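Local coordinates for protein CD180 antigen (Mus musculus, PDB 3T6Q) that may cooperate with MD-1 and TLR4 in the innate immune response of B-cells to bacterial lipopolysaccharide, leading to NF-kappa-B activation, at residues D240-C252 with H264-F277. Residues are numbered along the deposited sequence; the frame is centred on the assembly and turned at random.
Sequences DEDISPAVFEGLC and HYFFNISSNTFHCF. With CU (copper (II) ion), chain J.
Phe248 and Phe277 meet edge to face, the edge of Phe277 directed at the face of Phe248, with centroids 5.1 Å apart and planes at 72°. Phe248 can be followed outward: its CB and CG lie against Phe277 CE1, CD1 and CE1 against Phe277 CZ, CD2 beside the carbonyl O of Thr273, CE2 near the Thr273 methyl CG2, and CZ reaches Phe266 CZ at 3.9 Å. With CG anti to its carbonyl carbon (chi1 -56°), the ring packs between Phe277, Thr273 and Phe266, where a flat apolar group can touch all three. Leu251 sets its CD2 methyl 3.5 Å from the centroid of the Phe277 ring, almost on the ring normal, while Phe274 covers the opposite face. Branched Ile243 serves three neighbours: CG2 sits over the face of Phe266, CG1 lies 3.4 Å from Tyr265 O, and CD1 packs on His264 CB.

At the Cys252 end the links are covalent and metal-borne. Cys252 SG and Cys276 SG form a disulfide, and Glu249 OE2 and His275 NE2 each bind copper(II) at 2.0 Å, the glutamate's bend at chi2 bringing its carboxylate there. Histidine suits this place because ND1 can donate to Asn272 O (2.7 Å), in the ring plane, fixing the imidazole's rotation with NE2 toward the metal. No direct hydrogen bond joins the segments, but waters bridge Glu241 O to Tyr265 N and Ile243 O to Phe266 O.

In this leucine-rich-repeat solenoid, 3-10 segment 245-252, with Pro245 CG on Thr273 CA, packs on the turns of 270-277; helix 215-221 packs on Ile243 and Leu251, and Phe277 rests on Ile259 of strand 255-260 and Leu283 of strand 282-284.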
loop_
_atom_site.group_PDB
_atom_site.type_symbol
_atom_site.label_atom_id
_atom_site.label_comp_id
_atom_site.label_asym_id
_atom_site.label_seq_id
_atom_site.Cartn_x
_atom_site.Cartn_y
_atom_site.Cartn_z
ATOM N N ASP A 240 -24.698 1.390 5.820
ATOM C CA ASP A 240 -25.565 2.348 6.490
ATOM C C ASP A 240 -25.435 2.244 8.000
ATOM O O ASP A 240 -25.328 1.145 8.546
ATOM C CB ASP A 240 -27.026 2.077 6.119
ATOM C CG ASP A 240 -27.376 2.554 4.731
ATOM O OD1 ASP A 240 -26.475 3.044 4.013
ATOM O OD2 ASP A 240 -28.562 2.437 4.360
ATOM N N GLU A 241 -25.443 3.388 8.669
ATOM C CA GLU A 241 -25.740 3.400 10.096
ATOM C C GLU A 241 -27.111 4.060 10.365
ATOM O O GLU A 241 -27.565 4.938 9.618
ATOM C CB GLU A 241 -24.587 4.000 10.940
ATOM C CG GLU A 241 -24.372 5.516 10.835
ATOM C CD GLU A 241 -23.655 6.105 12.057
ATOM O OE1 GLU A 241 -22.543 6.656 11.921
ATOM O OE2 GLU A 241 -24.216 6.025 13.162
ATOM N N ASP A 242 -27.771 3.619 11.431
ATOM C CA ASP A 242 -29.072 4.157 11.826
ATOM C C ASP A 242 -28.943 5.634 12.178
ATOM O O ASP A 242 -28.098 6.003 12.998
ATOM C CB ASP A 242 -29.635 3.363 13.019
ATOM C CG ASP A 242 -29.739 1.854 12.734
ATOM O OD1 ASP A 242 -30.231 1.457 11.650
ATOM O OD2 ASP A 242 -29.326 1.058 13.606
ATOM N N ILE A 243 -29.740 6.479 11.522
ATOM C CA ILE A 243 -29.724 7.928 11.806
ATOM C C ILE A 243 -30.881 8.276 12.733
ATOM O O ILE A 243 -32.035 7.964 12.438
ATOM C CB ILE A 243 -29.789 8.808 10.531
ATOM C CG1 ILE A 243 -28.587 8.536 9.603
ATOM C CG2 ILE A 243 -29.852 10.293 10.886
ATOM C CD1 ILE A 243 -27.272 9.143 10.068
ATOM N N SER A 244 -30.576 8.907 13.865
ATOM C CA SER A 244 -31.623 9.402 14.782
ATOM C C SER A 244 -31.060 10.670 15.422
ATOM O O SER A 244 -29.884 10.962 15.199
ATOM C CB SER A 244 -31.902 8.351 15.853
ATOM O OG SER A 244 -30.759 8.183 16.673
ATOM N N PRO A 245 -31.888 11.433 16.184
ATOM C CA PRO A 245 -31.387 12.675 16.819
ATOM C C PRO A 245 -30.145 12.435 17.681
ATOM O O PRO A 245 -29.289 13.327 17.766
ATOM C CB PRO A 245 -32.574 13.120 17.691
ATOM C CG PRO A 245 -33.773 12.591 16.984
ATOM C CD PRO A 245 -33.345 11.269 16.400
ATOM N N ALA A 246 -30.044 11.244 18.300
ATOM C CA ALA A 246 -28.893 10.915 19.178
ATOM C C ALA A 246 -27.512 11.115 18.543
ATOM O O ALA A 246 -26.574 11.499 19.225
ATOM C CB ALA A 246 -28.990 9.489 19.724
ATOM N N VAL A 247 -27.386 10.809 17.246
ATOM C CA VAL A 247 -26.112 10.866 16.562
ATOM C C VAL A 247 -25.459 12.260 16.648
ATOM O O VAL A 247 -24.239 12.384 16.703
ATOM C CB VAL A 247 -26.318 10.421 15.076
ATOM C CG1 VAL A 247 -25.127 10.781 14.212
ATOM C CG2 VAL A 247 -26.618 8.912 15.000
ATOM N N PHE A 248 -26.276 13.306 16.652
ATOM C CA PHE A 248 -25.796 14.689 16.440
ATOM C C PHE A 248 -25.559 15.524 17.704
ATOM O O PHE A 248 -25.270 16.724 17.611
ATOM C CB PHE A 248 -26.780 15.425 15.529
ATOM C CG PHE A 248 -26.995 14.718 14.211
ATOM C CD1 PHE A 248 -25.945 14.616 13.278
ATOM C CD2 PHE A 248 -28.212 14.134 13.917
ATOM C CE1 PHE A 248 -26.127 13.959 12.056
ATOM C CE2 PHE A 248 -28.397 13.454 12.698
ATOM C CZ PHE A 248 -27.353 13.376 11.773
ATOM N N GLU A 249 -25.694 14.886 18.863
ATOM C CA GLU A 249 -25.590 15.578 20.177
ATOM C C GLU A 249 -24.365 16.494 20.289
ATOM O O GLU A 249 -24.480 17.632 20.767
ATOM C CB GLU A 249 -25.616 14.519 21.300
ATOM C CG GLU A 249 -27.006 13.897 21.487
ATOM C CD GLU A 249 -28.037 14.873 22.052
ATOM O OE1 GLU A 249 -28.184 14.926 23.314
ATOM O OE2 GLU A 249 -28.727 15.603 21.275
ATOM N N GLY A 250 -23.200 16.015 19.820
ATOM C CA GLY A 250 -21.945 16.798 19.889
ATOM C C GLY A 250 -21.979 18.106 19.115
ATOM O O GLY A 250 -21.236 19.052 19.400
ATOM N N LEU A 251 -22.827 18.188 18.108
ATOM C CA LEU A 251 -22.875 19.438 17.317
ATOM C C LEU A 251 -23.290 20.679 18.131
ATOM O O LEU A 251 -22.999 21.803 17.724
ATOM C CB LEU A 251 -23.867 19.272 16.151
ATOM C CG LEU A 251 -23.829 20.183 14.936
ATOM C CD1 LEU A 251 -22.416 20.245 14.347
ATOM C CD2 LEU A 251 -24.790 19.564 13.907
ATOM N N CYS A 252 -23.994 20.460 19.246
ATOM C CA CYS A 252 -24.431 21.525 20.138
ATOM C C CYS A 252 -23.236 22.202 20.846
ATOM O O CYS A 252 -23.402 23.279 21.463
ATOM C CB CYS A 252 -25.438 20.952 21.185
ATOM S SG CYS A 252 -27.163 21.016 20.667
ATOM N N HIS A 264 -26.442 9.380 3.793
ATOM C CA HIS A 264 -26.895 8.705 5.016
ATOM C C HIS A 264 -28.353 8.416 4.941
ATOM O O HIS A 264 -29.109 9.089 4.196
ATOM C CB HIS A 264 -26.575 9.534 6.277
ATOM C CG HIS A 264 -25.102 9.591 6.574
ATOM N ND1 HIS A 264 -24.433 8.537 7.120
ATOM C CD2 HIS A 264 -24.157 10.577 6.317
ATOM C CE1 HIS A 264 -23.134 8.851 7.243
ATOM N NE2 HIS A 264 -22.953 10.099 6.733
ATOM N N TYR A 265 -28.786 7.426 5.712
ATOM C CA TYR A 265 -30.174 6.983 5.621
ATOM C C TYR A 265 -31.071 7.738 6.607
ATOM O O TYR A 265 -31.224 7.317 7.752
ATOM C CB TYR A 265 -30.252 5.474 5.836
ATOM C CG TYR A 265 -31.589 4.839 5.504
ATOM C CD1 TYR A 265 -32.325 4.161 6.492
ATOM C CD2 TYR A 265 -32.121 4.907 4.208
ATOM C CE1 TYR A 265 -33.539 3.568 6.194
ATOM C CE2 TYR A 265 -33.340 4.307 3.903
ATOM C CZ TYR A 265 -34.036 3.647 4.905
ATOM O OH TYR A 265 -35.237 3.056 4.627
ATOM N N PHE A 266 -31.659 8.851 6.146
ATOM C CA PHE A 266 -32.559 9.653 6.960
ATOM C C PHE A 266 -34.037 9.215 6.922
ATOM O O PHE A 266 -34.689 9.300 7.947
ATOM C CB PHE A 266 -32.472 11.149 6.622
ATOM C CG PHE A 266 -31.257 11.867 7.203
ATOM C CD1 PHE A 266 -31.403 12.768 8.286
ATOM C CD2 PHE A 266 -29.976 11.725 6.641
ATOM C CE1 PHE A 266 -30.276 13.469 8.786
ATOM C CE2 PHE A 266 -28.860 12.424 7.131
ATOM C CZ PHE A 266 -29.008 13.284 8.214
ATOM N N PHE A 267 -34.550 8.745 5.785
ATOM C CA PHE A 267 -35.970 8.268 5.675
ATOM C C PHE A 267 -36.740 8.114 7.014
ATOM O O PHE A 267 -36.249 7.464 7.946
ATOM C CB PHE A 267 -36.035 6.941 4.881
ATOM C CG PHE A 267 -37.436 6.388 4.728
ATOM C CD1 PHE A 267 -37.859 5.290 5.496
ATOM C CD2 PHE A 267 -38.343 6.964 3.827
ATOM C CE1 PHE A 267 -39.154 4.777 5.366
ATOM C CE2 PHE A 267 -39.641 6.459 3.701
ATOM C CZ PHE A 267 -40.049 5.366 4.471
ATOM N N ASN A 268 -37.941 8.695 7.112
ATOM C CA ASN A 268 -38.770 8.599 8.356
ATOM C C ASN A 268 -38.095 9.244 9.575
ATOM O O ASN A 268 -38.065 8.737 10.695
ATOM C CB ASN A 268 -39.250 7.164 8.692
ATOM C CG ASN A 268 -40.427 7.155 9.691
ATOM O OD1 ASN A 268 -40.533 6.301 10.568
ATOM N ND2 ASN A 268 -41.297 8.124 9.558
ATOM N N ILE A 269 -37.583 10.414 9.297
ATOM C CA ILE A 269 -36.890 11.270 10.212
ATOM C C ILE A 269 -37.812 11.783 11.365
ATOM O O ILE A 269 -38.978 12.121 11.151
ATOM C CB ILE A 269 -36.355 12.408 9.305
ATOM C CG1 ILE A 269 -35.364 13.285 9.969
ATOM C CG2 ILE A 269 -37.483 13.291 8.775
ATOM C CD1 ILE A 269 -34.907 14.346 8.994
ATOM N N SER A 270 -37.272 11.834 12.580
ATOM C CA SER A 270 -37.937 12.454 13.721
ATOM C C SER A 270 -37.988 13.968 13.511
ATOM O O SER A 270 -37.035 14.552 12.948
ATOM C CB SER A 270 -37.148 12.128 15.012
ATOM O OG SER A 270 -37.463 13.087 16.021
ATOM N N SER A 271 -39.039 14.621 13.989
ATOM C CA SER A 271 -39.075 16.083 14.001
ATOM C C SER A 271 -38.004 16.731 14.910
ATOM O O SER A 271 -37.765 17.958 14.853
ATOM C CB SER A 271 -40.460 16.548 14.414
ATOM O OG SER A 271 -40.786 15.994 15.691
ATOM N N ASN A 272 -37.374 15.920 15.765
ATOM C CA ASN A 272 -36.298 16.405 16.648
ATOM C C ASN A 272 -34.890 16.181 16.087
ATOM O O ASN A 272 -33.885 16.466 16.769
ATOM C CB ASN A 272 -36.405 15.735 18.028
ATOM C CG ASN A 272 -35.878 16.621 19.135
ATOM O OD1 ASN A 272 -35.805 17.846 18.975
ATOM N ND2 ASN A 272 -35.519 16.004 20.276
ATOM N N THR A 273 -34.799 15.706 14.839
ATOM C CA THR A 273 -33.501 15.273 14.282
ATOM C C THR A 273 -32.447 16.404 14.261
ATOM O O THR A 273 -31.279 16.144 14.533
ATOM C CB THR A 273 -33.657 14.728 12.852
ATOM O OG1 THR A 273 -34.538 13.602 12.884
ATOM C CG2 THR A 273 -32.281 14.302 12.248
ATOM N N PHE A 274 -32.870 17.632 13.929
ATOM C CA PHE A 274 -31.921 18.727 13.727
ATOM C C PHE A 274 -31.872 19.749 14.872
ATOM O O PHE A 274 -31.354 20.863 14.700
ATOM C CB PHE A 274 -32.205 19.425 12.383
ATOM C CG PHE A 274 -32.085 18.479 11.198
ATOM C CD1 PHE A 274 -30.822 18.055 10.758
ATOM C CD2 PHE A 274 -33.217 18.003 10.558
ATOM C CE1 PHE A 274 -30.690 17.160 9.674
ATOM C CE2 PHE A 274 -33.100 17.122 9.460
ATOM C CZ PHE A 274 -31.851 16.694 9.033
ATOM N N HIS A 275 -32.339 19.365 16.058
ATOM C CA HIS A 275 -32.354 20.352 17.160
ATOM C C HIS A 275 -30.976 20.867 17.571
ATOM O O HIS A 275 -30.917 21.963 18.102
ATOM C CB HIS A 275 -33.127 19.833 18.388
ATOM C CG HIS A 275 -32.396 18.758 19.164
ATOM N ND1 HIS A 275 -32.535 17.436 18.906
ATOM C CD2 HIS A 275 -31.476 18.859 20.212
ATOM C CE1 HIS A 275 -31.767 16.722 19.758
ATOM N NE2 HIS A 275 -31.118 17.595 20.554
ATOM N N CYS A 276 -29.876 20.113 17.317
ATOM C CA CYS A 276 -28.511 20.647 17.519
ATOM C C CYS A 276 -27.891 21.500 16.392
ATOM O O CYS A 276 -26.703 21.897 16.488
ATOM C CB CYS A 276 -27.512 19.549 17.955
ATOM S SG CYS A 276 -27.690 19.158 19.718
ATOM N N PHE A 277 -28.675 21.824 15.369
ATOM C CA PHE A 277 -28.116 22.413 14.144
ATOM C C PHE A 277 -28.366 23.907 14.117
ATOM O O PHE A 277 -28.158 24.555 13.083
ATOM C CB PHE A 277 -28.745 21.768 12.866
ATOM C CG PHE A 277 -28.258 20.359 12.577
ATOM C CD1 PHE A 277 -28.515 19.305 13.444
ATOM C CD2 PHE A 277 -27.537 20.091 11.392
ATOM C CE1 PHE A 277 -28.092 18.005 13.128
ATOM C CE2 PHE A 277 -27.074 18.815 11.090
ATOM C CZ PHE A 277 -27.356 17.755 11.951
HETATM CU CU CU J . -30.109 16.773 22.129
HETATM O O HOH W 1 -27.028 6.086 7.280
HETATM O O HOH W 2 -33.669 9.439 10.574
#